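Local coordinates for catechol 1,2-dioxygenase (Acinetobacter sp., PDB 1DMH), which catalyses ring opening of catechol by molecular oxygen to cis,cis-muconate, using one bound ferric ion per subunit, in the beta-ketoadipate pathway, at residues Thr194-Gly199 and Pro282-Val287; Gly138-Ala143 and Ala151-Trp156; Gly188-Arg193 and Phe288-Thr293; Tyr248-Phe253 and Gly260-Ala265. All blocks are in the same frame, centred on the assembly; numbering follows the deposited sequence.

Contact 1. Residues Thr194-Gly199 and Pro282-Val287; sequences TILPAG and PFAEMV
The two segments come nearest at Leu-196 and Ala-284, where the two CA atoms are 7.7 Å apart, too far for direct strand pairing, and side chains bridge the interval. Leu-196 does so with both branches. Its CD1 meets the methyl CB of Ala-284 at 4.3 Å, while CD2 reaches SD of Met-286, also at 4.3 Å. With chi1 at -97°, off the usual staggered values, the leucine brings its end closer to the opposing strand than its CB bond alone would. Strands 189-195 and 283-291 flank strand 133-141 in the beta-sandwich of the intradiol dioxygenases; the backbone of Leu-196 bonds to His-132, as that of Ala-284 does to Thr-133. Small Ala-284 leaves room for a branched leucine tip, whereas the long, unbranched Met-286 carries its sulfur toward the interior. There it packs on Ile-241 and Val-263, and its side chain comes within about 4 Å of that of Ile-225, a catechol-binding residue.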
loop_
_atom_site.group_PDB
_atom_site.type_symbol
_atom_site.label_atom_id
_atom_site.label_comp_id
_atom_site.label_asym_id
_atom_site.label_seq_id
_atom_site.Cartn_x
_atom_site.Cartn_y
_atom_site.Cartn_z
ATOM N N THR A 194 -34.195 3.940 -15.320
ATOM C CA THR A 194 -33.224 4.568 -14.439
ATOM C C THR A 194 -32.866 5.933 -15.057
ATOM O O THR A 194 -33.718 6.540 -15.718
ATOM C CB THR A 194 -31.984 3.666 -14.283
ATOM O OG1 THR A 194 -31.116 4.227 -13.300
ATOM C CG2 THR A 194 -31.247 3.506 -15.599
ATOM N N ILE A 195 -31.658 6.446 -14.816
ATOM C CA ILE A 195 -31.253 7.706 -15.443
ATOM C C ILE A 195 -29.895 7.496 -16.123
ATOM O O ILE A 195 -29.168 6.554 -15.786
ATOM C CB ILE A 195 -31.109 8.883 -14.420
ATOM C CG1 ILE A 195 -30.077 8.527 -13.356
ATOM C CG2 ILE A 195 -32.457 9.219 -13.785
ATOM C CD1 ILE A 195 -29.746 9.673 -12.430
ATOM N N LEU A 196 -29.567 8.352 -17.085
ATOM C CA LEU A 196 -28.275 8.264 -17.771
ATOM C C LEU A 196 -27.178 8.671 -16.816
ATOM O O LEU A 196 -27.234 9.739 -16.218
ATOM C CB LEU A 196 -28.194 9.205 -18.966
ATOM C CG LEU A 196 -28.477 8.671 -20.356
ATOM C CD1 LEU A 196 -28.232 9.813 -21.332
ATOM C CD2 LEU A 196 -27.562 7.505 -20.691
ATOM N N PRO A 197 -26.175 7.812 -16.636
ATOM C CA PRO A 197 -25.089 8.165 -15.729
ATOM C C PRO A 197 -24.138 9.136 -16.407
ATOM O O PRO A 197 -24.164 9.295 -17.638
ATOM C CB PRO A 197 -24.434 6.820 -15.467
ATOM C CG PRO A 197 -24.527 6.188 -16.804
ATOM C CD PRO A 197 -25.988 6.445 -17.146
ATOM N N ALA A 198 -23.319 9.799 -15.596
ATOM C CA ALA A 198 -22.299 10.725 -16.094
ATOM C C ALA A 198 -21.002 9.976 -15.814
ATOM O O ALA A 198 -20.972 9.110 -14.945
ATOM C CB ALA A 198 -22.317 12.043 -15.297
ATOM N N GLY A 199 -19.949 10.293 -16.548
ATOM C CA GLY A 199 -18.677 9.642 -16.308
ATOM C C GLY A 199 -18.230 9.844 -14.866
ATOM O O GLY A 199 -18.739 10.714 -14.144
ATOM N N PRO A 282 -39.451 13.565 -22.394
ATOM C CA PRO A 282 -38.401 12.972 -23.226
ATOM C C PRO A 282 -37.479 12.045 -22.421
ATOM O O PRO A 282 -37.198 12.292 -21.241
ATOM C CB PRO A 282 -37.687 14.205 -23.798
ATOM C CG PRO A 282 -37.984 15.288 -22.756
ATOM C CD PRO A 282 -39.453 15.026 -22.561
ATOM N N PHE A 283 -37.020 10.976 -23.060
ATOM C CA PHE A 283 -36.172 10.005 -22.378
ATOM C C PHE A 283 -35.197 9.384 -23.373
ATOM O O PHE A 283 -35.358 9.530 -24.595
ATOM C CB PHE A 283 -37.057 8.908 -21.751
ATOM C CG PHE A 283 -37.746 8.032 -22.766
ATOM C CD1 PHE A 283 -38.921 8.449 -23.383
ATOM C CD2 PHE A 283 -37.186 6.822 -23.160
ATOM C CE1 PHE A 283 -39.533 7.677 -24.386
ATOM C CE2 PHE A 283 -37.784 6.041 -24.157
ATOM C CZ PHE A 283 -38.965 6.475 -24.773
ATOM N N ALA A 284 -34.184 8.695 -22.845
ATOM C CA ALA A 284 -33.205 8.010 -23.678
ATOM C C ALA A 284 -33.493 6.491 -23.607
ATOM O O ALA A 284 -34.002 5.975 -22.600
ATOM C CB ALA A 284 -31.803 8.308 -23.172
ATOM N N GLU A 285 -33.197 5.782 -24.691
ATOM C CA GLU A 285 -33.383 4.336 -24.713
ATOM C C GLU A 285 -32.103 3.630 -25.180
ATOM O O GLU A 285 -31.466 4.054 -26.161
ATOM C CB GLU A 285 -34.547 3.936 -25.629
ATOM C CG GLU A 285 -34.709 2.424 -25.793
ATOM C CD GLU A 285 -35.837 2.053 -26.732
ATOM O OE1 GLU A 285 -35.972 2.707 -27.790
ATOM O OE2 GLU A 285 -36.580 1.094 -26.436
ATOM N N MET A 286 -31.726 2.573 -24.462
ATOM C CA MET A 286 -30.561 1.749 -24.795
ATOM C C MET A 286 -31.017 0.297 -24.756
ATOM O O MET A 286 -31.737 -0.115 -23.853
ATOM C CB MET A 286 -29.416 1.936 -23.798
ATOM C CG MET A 286 -28.830 3.346 -23.753
ATOM S SD MET A 286 -27.510 3.562 -22.522
ATOM C CE MET A 286 -26.213 2.673 -23.271
ATOM N N VAL A 287 -30.630 -0.465 -25.769
ATOM C CA VAL A 287 -30.965 -1.876 -25.844
ATOM C C VAL A 287 -29.617 -2.595 -25.757
ATOM O O VAL A 287 -28.676 -2.211 -26.441
ATOM C CB VAL A 287 -31.627 -2.231 -27.207
ATOM C CG1 VAL A 287 -32.006 -3.708 -27.247
ATOM C CG2 VAL A 287 -32.838 -1.370 -27.430
#

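Contact 2. Residues Gly138-Ala143 and Ala151-Trp156; sequences GTIFDA and AKVEIW
Apolar contact carries this meeting of strands, with Ile-140 as its hub. Its CG1 lies 3.7 Å from CG2 of Val-153, and the terminal CD1 touches the same Val-153 methyl at 3.9 Å, the two side chains sliding past one another in opposite directions. The other branch of the isoleucine works separately: CG2, placed anti to the backbone N by a chi1 of -61°, rests against CB of Ala-151 at 3.9 Å. Beta-branched Ile and Val fill the space between the strands, while Ala-151 is short enough to fit under the methyl of Ile-140. Although few residues separate them, strands 133-141 and 152-157 do not pair as a hairpin; they face each other through side chains, as in a beta-arch, across the interior of the sandwich. Leu-290 and Tyr-227 add further apolar surface, packing on Ile-140 and Val-153 respectively.

Polar bonds secure the connection between the strands. Asp-142 OD1 accepts the backbone N-H groups of Asp-144 and Lys-146, holding the start of the turn, and Ala-151 N bonds to Thr-184 OG1 where the chain enters the second strand.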
loop_
_atom_site.group_PDB
_atom_site.type_symbol
_atom_site.label_atom_id
_atom_site.label_comp_id
_atom_site.label_asym_id
_atom_site.label_seq_id
_atom_site.Cartn_x
_atom_site.Cartn_y
_atom_site.Cartn_z
ATOM N N GLY A 138 -33.090 -5.468 -22.678
ATOM C CA GLY A 138 -32.420 -6.390 -23.557
ATOM C C GLY A 138 -32.857 -7.799 -23.271
ATOM O O GLY A 138 -33.758 -8.030 -22.469
ATOM N N THR A 139 -32.208 -8.740 -23.938
ATOM C CA THR A 139 -32.517 -10.146 -23.768
ATOM C C THR A 139 -31.244 -10.863 -23.351
ATOM O O THR A 139 -30.153 -10.485 -23.772
ATOM C CB THR A 139 -33.009 -10.776 -25.107
ATOM O OG1 THR A 139 -34.206 -10.116 -25.548
ATOM C CG2 THR A 139 -33.276 -12.285 -24.928
ATOM N N ILE A 140 -31.377 -11.880 -22.508
ATOM C CA ILE A 140 -30.217 -12.664 -22.114
ATOM C C ILE A 140 -30.288 -13.980 -22.900
ATOM O O ILE A 140 -31.313 -14.649 -22.883
ATOM C CB ILE A 140 -30.223 -12.987 -20.603
ATOM C CG1 ILE A 140 -30.201 -11.687 -19.795
ATOM C CG2 ILE A 140 -29.025 -13.897 -20.261
ATOM C CD1 ILE A 140 -28.989 -10.791 -20.095
ATOM N N PHE A 141 -29.211 -14.341 -23.591
ATOM C CA PHE A 141 -29.163 -15.586 -24.361
ATOM C C PHE A 141 -28.244 -16.628 -23.740
ATOM O O PHE A 141 -27.166 -16.278 -23.258
ATOM C CB PHE A 141 -28.680 -15.318 -25.777
ATOM C CG PHE A 141 -29.592 -14.444 -26.570
ATOM C CD1 PHE A 141 -30.725 -14.977 -27.182
ATOM C CD2 PHE A 141 -29.322 -13.092 -26.728
ATOM C CE1 PHE A 141 -31.575 -14.178 -27.945
ATOM C CE2 PHE A 141 -30.168 -12.277 -27.497
ATOM C CZ PHE A 141 -31.292 -12.826 -28.104
ATOM N N ASP A 142 -28.660 -17.899 -23.756
ATOM C CA ASP A 142 -27.820 -18.963 -23.219
ATOM C C ASP A 142 -26.719 -19.286 -24.213
ATOM O O ASP A 142 -26.625 -18.665 -25.284
ATOM C CB ASP A 142 -28.613 -20.241 -22.891
ATOM C CG ASP A 142 -29.274 -20.892 -24.114
ATOM O OD1 ASP A 142 -28.801 -20.749 -25.261
ATOM O OD2 ASP A 142 -30.267 -21.607 -23.902
ATOM N N ALA A 143 -25.882 -20.255 -23.868
ATOM C CA ALA A 143 -24.780 -20.599 -24.740
ATOM C C ALA A 143 -25.217 -21.069 -26.133
ATOM O O ALA A 143 -24.403 -21.072 -27.060
ATOM C CB ALA A 143 -23.891 -21.641 -24.075
ATOM N N ALA A 151 -32.491 -15.829 -15.633
ATOM C CA ALA A 151 -31.091 -15.444 -15.479
ATOM C C ALA A 151 -31.118 -14.254 -14.520
ATOM O O ALA A 151 -32.097 -13.501 -14.489
ATOM C CB ALA A 151 -30.505 -15.031 -16.838
ATOM N N LYS A 152 -30.080 -14.071 -13.715
ATOM C CA LYS A 152 -30.080 -12.925 -12.798
ATOM C C LYS A 152 -29.159 -11.845 -13.353
ATOM O O LYS A 152 -27.949 -12.056 -13.491
ATOM C CB LYS A 152 -29.586 -13.331 -11.428
ATOM C CG LYS A 152 -29.577 -12.238 -10.366
ATOM C CD LYS A 152 -29.129 -12.906 -9.086
ATOM C CE LYS A 152 -29.229 -12.034 -7.874
ATOM N NZ LYS A 152 -29.105 -12.875 -6.636
ATOM N N VAL A 153 -29.751 -10.704 -13.681
ATOM C CA VAL A 153 -29.017 -9.585 -14.242
ATOM C C VAL A 153 -28.828 -8.545 -13.142
ATOM O O VAL A 153 -29.814 -8.020 -12.616
ATOM C CB VAL A 153 -29.804 -8.933 -15.410
ATOM C CG1 VAL A 153 -28.991 -7.790 -16.022
ATOM C CG2 VAL A 153 -30.143 -9.983 -16.482
ATOM N N GLU A 154 -27.579 -8.266 -12.775
ATOM C CA GLU A 154 -27.307 -7.256 -11.763
ATOM C C GLU A 154 -26.714 -6.016 -12.422
ATOM O O GLU A 154 -25.722 -6.105 -13.128
ATOM C CB GLU A 154 -26.342 -7.790 -10.721
ATOM C CG GLU A 154 -26.880 -9.013 -10.036
ATOM C CD GLU A 154 -25.959 -9.505 -8.946
ATOM O OE1 GLU A 154 -25.755 -8.775 -7.955
ATOM O OE2 GLU A 154 -25.439 -10.623 -9.092
ATOM N N ILE A 155 -27.337 -4.867 -12.170
ATOM C CA ILE A 155 -26.929 -3.604 -12.758
ATOM C C ILE A 155 -26.658 -2.542 -11.706
ATOM O O ILE A 155 -27.395 -2.422 -10.726
ATOM C CB ILE A 155 -28.038 -3.080 -13.691
ATOM C CG1 ILE A 155 -28.438 -4.194 -14.668
ATOM C CG2 ILE A 155 -27.564 -1.835 -14.443
ATOM C CD1 ILE A 155 -29.419 -3.757 -15.705
ATOM N N TRP A 156 -25.591 -1.777 -11.884
ATOM C CA TRP A 156 -25.317 -0.699 -10.948
ATOM C C TRP A 156 -24.618 0.376 -11.743
ATOM O O TRP A 156 -23.897 0.067 -12.689
ATOM C CB TRP A 156 -24.501 -1.193 -9.720
ATOM C CG TRP A 156 -23.048 -1.646 -9.887
ATOM C CD1 TRP A 156 -21.921 -0.936 -9.562
ATOM C CD2 TRP A 156 -22.593 -2.921 -10.363
ATOM N NE1 TRP A 156 -20.795 -1.691 -9.805
ATOM C CE2 TRP A 156 -21.178 -2.914 -10.296
ATOM C CE3 TRP A 156 -23.245 -4.074 -10.841
ATOM C CZ2 TRP A 156 -20.401 -4.008 -10.690
ATOM C CZ3 TRP A 156 -22.474 -5.166 -11.236
ATOM C CH2 TRP A 156 -21.064 -5.121 -11.156
#

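Contact 3. Residues Gly188-Arg193 and Phe288-Thr293; sequences GQYRVR and FDLKLT
The ring of Tyr-190 meets the other segment at its hydroxyl end, with the carbonyl O of Phe-288 at the ring edge, close to the ring plane. CD1 of Leu-290 comes to the same ring obliquely, 4.1 Å from CE1 of Tyr-190. The Phe-288 ring, in turn, has the tyrosine OH near its own plane, at an edge, rather than over a face. A short hydrogen bond of 2.5 Å runs from Tyr-190 OH to Phe-288 O. The donor lies in the carbonyl plane, on a lone pair, with a C=O...OH angle of 142°. The phenol oxygen is also hydrogen-bonded to the hydroxyl of Tyr-227, so two polar partners hold it inside the protein, and the length of a tyrosine allows it to reach past strand 133-141 to the irregular part of strand 283-291. A chi1 of 70° sets the ring between the backbone N and the carbonyl carbon, so that the hydroxyl swings toward Phe-288. Leu-290 crosses the tyrosine at about a right angle and offers it an apolar branch. Strand 133-141 runs between the two segments, bonded to both; the Phe-288 ring leads away toward Ile-241 of strand 237-243 and Leu-261, while Leu-290 packs on Tyr-227 and Val-229 of strand 220-230, so that the pair sits in the interior between the two layers of the sandwich.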
loop_
_atom_site.group_PDB
_atom_site.type_symbol
_atom_site.label_atom_id
_atom_site.label_comp_id
_atom_site.label_asym_id
_atom_site.label_seq_id
_atom_site.Cartn_x
_atom_site.Cartn_y
_atom_site.Cartn_z
ATOM N N GLY A 188 -36.757 -14.260 -21.481
ATOM C CA GLY A 188 -35.354 -13.986 -21.240
ATOM C C GLY A 188 -35.008 -12.505 -21.280
ATOM O O GLY A 188 -33.851 -12.134 -21.517
ATOM N N GLN A 189 -36.003 -11.658 -21.024
ATOM C CA GLN A 189 -35.789 -10.224 -21.053
ATOM C C GLN A 189 -35.703 -9.511 -19.701
ATOM O O GLN A 189 -36.220 -9.982 -18.685
ATOM C CB GLN A 189 -36.867 -9.574 -21.917
ATOM C CG GLN A 189 -36.812 -10.034 -23.368
ATOM C CD GLN A 189 -37.797 -9.297 -24.269
ATOM O OE1 GLN A 189 -38.991 -9.207 -23.973
ATOM N NE2 GLN A 189 -37.297 -8.780 -25.385
ATOM N N TYR A 190 -35.009 -8.379 -19.694
ATOM C CA TYR A 190 -34.885 -7.551 -18.494
ATOM C C TYR A 190 -35.172 -6.141 -18.988
ATOM O O TYR A 190 -34.917 -5.808 -20.149
ATOM C CB TYR A 190 -33.472 -7.640 -17.896
ATOM C CG TYR A 190 -32.384 -6.958 -18.720
ATOM C CD1 TYR A 190 -31.759 -7.622 -19.779
ATOM C CD2 TYR A 190 -32.020 -5.641 -18.468
ATOM C CE1 TYR A 190 -30.799 -6.987 -20.575
ATOM C CE2 TYR A 190 -31.060 -4.996 -19.256
ATOM C CZ TYR A 190 -30.454 -5.674 -20.307
ATOM O OH TYR A 190 -29.516 -5.036 -21.096
ATOM N N ARG A 191 -35.739 -5.319 -18.133
ATOM C CA ARG A 191 -36.026 -3.969 -18.532
ATOM C C ARG A 191 -35.962 -3.122 -17.290
ATOM O O ARG A 191 -36.506 -3.496 -16.247
ATOM C CB ARG A 191 -37.412 -3.900 -19.155
ATOM C CG ARG A 191 -37.835 -2.511 -19.578
ATOM C CD ARG A 191 -39.235 -2.562 -20.157
ATOM N NE ARG A 191 -39.842 -1.234 -20.285
ATOM C CZ ARG A 191 -39.820 -0.488 -21.390
ATOM N NH1 ARG A 191 -39.235 -0.956 -22.499
ATOM N NH2 ARG A 191 -40.408 0.720 -21.390
ATOM N N VAL A 192 -35.257 -2.002 -17.362
ATOM C CA VAL A 192 -35.204 -1.143 -16.199
ATOM C C VAL A 192 -35.417 0.279 -16.588
ATOM O O VAL A 192 -35.155 0.667 -17.725
ATOM C CB VAL A 192 -33.850 -1.204 -15.454
ATOM C CG1 VAL A 192 -33.641 -2.552 -14.932
ATOM C CG2 VAL A 192 -32.709 -0.820 -16.379
ATOM N N ARG A 193 -35.937 1.042 -15.642
ATOM C CA ARG A 193 -36.097 2.466 -15.836
ATOM C C ARG A 193 -35.091 3.082 -14.833
ATOM O O ARG A 193 -35.107 2.753 -13.641
ATOM C CB ARG A 193 -37.524 2.925 -15.517
ATOM C CG ARG A 193 -37.591 4.436 -15.404
ATOM C CD ARG A 193 -38.988 4.989 -15.190
ATOM N NE ARG A 193 -38.853 6.406 -14.881
ATOM C CZ ARG A 193 -39.860 7.265 -14.810
ATOM N NH1 ARG A 193 -41.088 6.851 -15.029
ATOM N NH2 ARG A 193 -39.624 8.541 -14.533
ATOM N N PHE A 288 -29.494 -3.603 -24.908
ATOM C CA PHE A 288 -28.229 -4.327 -24.843
ATOM C C PHE A 288 -28.515 -5.764 -24.464
ATOM O O PHE A 288 -29.030 -6.032 -23.380
ATOM C CB PHE A 288 -27.267 -3.715 -23.818
ATOM C CG PHE A 288 -25.896 -4.344 -23.840
ATOM C CD1 PHE A 288 -25.117 -4.302 -24.999
ATOM C CD2 PHE A 288 -25.401 -5.027 -22.735
ATOM C CE1 PHE A 288 -23.865 -4.935 -25.060
ATOM C CE2 PHE A 288 -24.155 -5.659 -22.792
ATOM C CZ PHE A 288 -23.393 -5.606 -23.966
ATOM N N ASP A 289 -28.223 -6.679 -25.388
ATOM C CA ASP A 289 -28.425 -8.113 -25.152
ATOM C C ASP A 289 -27.101 -8.700 -24.722
ATOM O O ASP A 289 -26.034 -8.245 -25.165
ATOM C CB ASP A 289 -28.847 -8.870 -26.414
ATOM C CG ASP A 289 -30.118 -8.349 -27.019
ATOM O OD1 ASP A 289 -30.986 -7.841 -26.284
ATOM O OD2 ASP A 289 -30.257 -8.489 -28.239
ATOM N N LEU A 290 -27.172 -9.719 -23.874
ATOM C CA LEU A 290 -25.972 -10.395 -23.401
ATOM C C LEU A 290 -26.088 -11.879 -23.682
ATOM O O LEU A 290 -27.154 -12.462 -23.509
ATOM C CB LEU A 290 -25.775 -10.180 -21.899
ATOM C CG LEU A 290 -25.581 -8.712 -21.526
ATOM C CD1 LEU A 290 -26.958 -8.125 -21.303
ATOM C CD2 LEU A 290 -24.721 -8.544 -20.265
ATOM N N LYS A 291 -24.986 -12.478 -24.127
ATOM C CA LYS A 291 -24.951 -13.911 -24.421
ATOM C C LYS A 291 -23.940 -14.539 -23.468
ATOM O O LYS A 291 -22.799 -14.063 -23.343
ATOM C CB LYS A 291 -24.547 -14.165 -25.879
ATOM C CG LYS A 291 -24.593 -15.655 -26.276
ATOM C CD LYS A 291 -24.274 -15.828 -27.770
ATOM C CE LYS A 291 -24.106 -17.291 -28.188
ATOM N NZ LYS A 291 -25.357 -18.058 -28.015
ATOM N N LEU A 292 -24.376 -15.602 -22.798
ATOM C CA LEU A 292 -23.558 -16.299 -21.806
ATOM C C LEU A 292 -22.779 -17.525 -22.322
ATOM O O LEU A 292 -23.082 -18.076 -23.380
ATOM C CB LEU A 292 -24.450 -16.722 -20.634
ATOM C CG LEU A 292 -25.259 -15.671 -19.872
ATOM C CD1 LEU A 292 -25.960 -16.363 -18.724
ATOM C CD2 LEU A 292 -24.357 -14.563 -19.330
ATOM N N THR A 293 -21.761 -17.931 -21.571
ATOM C CA THR A 293 -20.978 -19.102 -21.934
ATOM C C THR A 293 -21.249 -20.209 -20.904
ATOM O O THR A 293 -21.590 -19.947 -19.738
ATOM C CB THR A 293 -19.463 -18.786 -21.985
ATOM O OG1 THR A 293 -19.036 -18.291 -20.715
ATOM C CG2 THR A 293 -19.166 -17.728 -23.031
#

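Contact 4. Residues Tyr248-Phe253 and Gly260-Ala265; sequences YTYDDF and GLVVDA
Close to the turn that sets Thr-249 and Tyr-250 against Val-262, OD2 of Asp-252 is gripped twice, by a salt bridge from Arg-221 NH2 and a hydrogen bond from the backbone N of Ala-256. The other carboxylate oxygen, OD1, accepts the N-H of Ala-254, so the aspartate fixes the path of the loop around it. The turn itself is a type I beta turn, closed by Asp-251 N to Tyr-248 O at 2.9 Å. Across the contact, everything converges on one methyl. CG2 of Val-262 meets CG2 of Thr-249 tip to tip at 4.0 Å, and OH of Tyr-250 at the same distance, the tyrosine side chain crossing the valine at about a right angle. Threonine serves here in two ways: chi1 of -61° puts its methyl anti to the backbone N, facing the valine, and leaves OG1 to bond to the carbonyl O of Asp-246. That methyl also lies 3.4 Å above one face of the Tyr-250 ring, toward its rim. Val-262, beta-branched and at the start of strand 262-268, suits both an extended backbone and this small apolar patch. The loop, which joins strand 237-243 to its parallel neighbour 262-268, reaches the substrate pocket at its far end, where Phe-253 touches the bound 4-methylcatechol; Arg-221, the partner of Asp-252, also lines that pocket.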
loop_
_atom_site.group_PDB
_atom_site.type_symbol
_atom_site.label_atom_id
_atom_site.label_comp_id
_atom_site.label_asym_id
_atom_site.label_seq_id
_atom_site.Cartn_x
_atom_site.Cartn_y
_atom_site.Cartn_z
ATOM N N TYR A 248 -14.556 10.225 -23.260
ATOM C CA TYR A 248 -13.579 9.279 -22.763
ATOM C C TYR A 248 -13.818 7.845 -23.158
ATOM O O TYR A 248 -13.179 6.933 -22.626
ATOM C CB TYR A 248 -13.492 9.402 -21.251
ATOM C CG TYR A 248 -12.950 10.741 -20.851
ATOM C CD1 TYR A 248 -11.598 11.012 -21.003
ATOM C CD2 TYR A 248 -13.780 11.758 -20.390
ATOM C CE1 TYR A 248 -11.069 12.260 -20.707
ATOM C CE2 TYR A 248 -13.256 13.022 -20.086
ATOM C CZ TYR A 248 -11.892 13.259 -20.249
ATOM O OH TYR A 248 -11.316 14.475 -19.947
ATOM N N THR A 249 -14.732 7.648 -24.104
ATOM C CA THR A 249 -15.040 6.312 -24.568
ATOM C C THR A 249 -13.783 5.517 -24.871
ATOM O O THR A 249 -13.633 4.395 -24.424
ATOM C CB THR A 249 -15.909 6.358 -25.824
ATOM O OG1 THR A 249 -17.135 7.011 -25.508
ATOM C CG2 THR A 249 -16.216 4.962 -26.313
ATOM N N TYR A 250 -12.864 6.097 -25.623
ATOM C CA TYR A 250 -11.664 5.353 -25.965
ATOM C C TYR A 250 -10.442 5.881 -25.238
ATOM O O TYR A 250 -9.313 5.772 -25.729
ATOM C CB TYR A 250 -11.442 5.384 -27.483
ATOM C CG TYR A 250 -12.636 4.876 -28.258
ATOM C CD1 TYR A 250 -12.837 3.501 -28.454
ATOM C CD2 TYR A 250 -13.623 5.759 -28.717
ATOM C CE1 TYR A 250 -13.997 3.014 -29.086
ATOM C CE2 TYR A 250 -14.790 5.284 -29.353
ATOM C CZ TYR A 250 -14.969 3.915 -29.532
ATOM O OH TYR A 250 -16.121 3.455 -30.149
ATOM N N ASP A 251 -10.659 6.439 -24.055
ATOM C CA ASP A 251 -9.561 6.988 -23.304
ATOM C C ASP A 251 -9.918 6.914 -21.832
ATOM O O ASP A 251 -9.808 7.878 -21.080
ATOM C CB ASP A 251 -9.307 8.422 -23.781
ATOM C CG ASP A 251 -8.106 9.061 -23.118
ATOM O OD1 ASP A 251 -7.183 8.330 -22.685
ATOM O OD2 ASP A 251 -8.074 10.313 -23.063
ATOM N N ASP A 252 -10.354 5.727 -21.449
ATOM C CA ASP A 252 -10.764 5.399 -20.088
ATOM C C ASP A 252 -9.486 5.227 -19.241
ATOM O O ASP A 252 -8.574 4.528 -19.668
ATOM C CB ASP A 252 -11.574 4.106 -20.202
ATOM C CG ASP A 252 -12.036 3.564 -18.892
ATOM O OD1 ASP A 252 -11.987 4.256 -17.852
ATOM O OD2 ASP A 252 -12.489 2.400 -18.918
ATOM N N PHE A 253 -9.408 5.849 -18.066
ATOM C CA PHE A 253 -8.204 5.694 -17.257
ATOM C C PHE A 253 -8.076 4.253 -16.714
ATOM O O PHE A 253 -6.991 3.828 -16.310
ATOM C CB PHE A 253 -8.175 6.707 -16.084
ATOM C CG PHE A 253 -8.708 6.170 -14.765
ATOM C CD1 PHE A 253 -10.071 6.172 -14.476
ATOM C CD2 PHE A 253 -7.824 5.660 -13.803
ATOM C CE1 PHE A 253 -10.544 5.669 -13.224
ATOM C CE2 PHE A 253 -8.288 5.162 -12.570
ATOM C CZ PHE A 253 -9.652 5.169 -12.284
ATOM N N GLY A 260 -17.899 -3.581 -29.051
ATOM C CA GLY A 260 -19.032 -4.428 -28.783
ATOM C C GLY A 260 -19.685 -4.026 -27.479
ATOM O O GLY A 260 -20.763 -4.501 -27.178
ATOM N N LEU A 261 -19.043 -3.168 -26.695
ATOM C CA LEU A 261 -19.634 -2.734 -25.428
ATOM C C LEU A 261 -20.013 -1.247 -25.441
ATOM O O LEU A 261 -20.412 -0.690 -24.404
ATOM C CB LEU A 261 -18.688 -3.015 -24.257
ATOM C CG LEU A 261 -18.303 -4.480 -24.022
ATOM C CD1 LEU A 261 -17.386 -4.561 -22.799
ATOM C CD2 LEU A 261 -19.558 -5.343 -23.833
ATOM N N VAL A 262 -19.888 -0.606 -26.605
ATOM C CA VAL A 262 -20.245 0.812 -26.741
ATOM C C VAL A 262 -21.663 0.826 -27.299
ATOM O O VAL A 262 -21.903 0.314 -28.383
ATOM C CB VAL A 262 -19.285 1.535 -27.718
ATOM C CG1 VAL A 262 -19.688 2.991 -27.872
ATOM C CG2 VAL A 262 -17.852 1.406 -27.212
ATOM N N VAL A 263 -22.595 1.417 -26.566
ATOM C CA VAL A 263 -23.993 1.430 -26.972
ATOM C C VAL A 263 -24.574 2.849 -27.131
ATOM O O VAL A 263 -24.313 3.736 -26.314
ATOM C CB VAL A 263 -24.813 0.610 -25.909
ATOM C CG1 VAL A 263 -26.296 0.563 -26.260
ATOM C CG2 VAL A 263 -24.222 -0.811 -25.781
ATOM N N ASP A 264 -25.361 3.058 -28.186
ATOM C CA ASP A 264 -25.984 4.362 -28.416
ATOM C C ASP A 264 -27.225 4.534 -27.552
ATOM O O ASP A 264 -28.062 3.638 -27.471
ATOM C CB ASP A 264 -26.470 4.533 -29.862
ATOM C CG ASP A 264 -25.391 4.276 -30.890
ATOM O OD1 ASP A 264 -24.309 4.900 -30.809
ATOM O OD2 ASP A 264 -25.637 3.443 -31.794
ATOM N N ALA A 265 -27.356 5.691 -26.925
ATOM C CA ALA A 265 -28.545 5.989 -26.136
ATOM C C ALA A 265 -29.400 6.855 -27.068
ATOM O O ALA A 265 -29.078 8.020 -27.297
ATOM C CB ALA A 265 -28.179 6.774 -24.889
#

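From the N terminus, contact 2 comes first, closing the short loop between strands 133-141 and 152-157 before any other contact opens. The rest form a nest. Contact 3 opens at 188-193 and contact 1 directly after it at 194-199; contact 4 then opens and closes locally, between 248 and 265; contact 1 closes at 282-287 and contact 3 at 288-293. None cross. The long loop of contacts 1 and 3 therefore encloses, in sequence, Tyr-200, an iron-binding residue not among the metal's ligands in this complex, and His-224 and His-226, which bind the iron here. Strand 133-141 links contact 2 to contact 3, with Phe-141 N 2.8 Å from Leu-290 O, and Met-286 also meets Ala-265, joining contact 1 to contact 4.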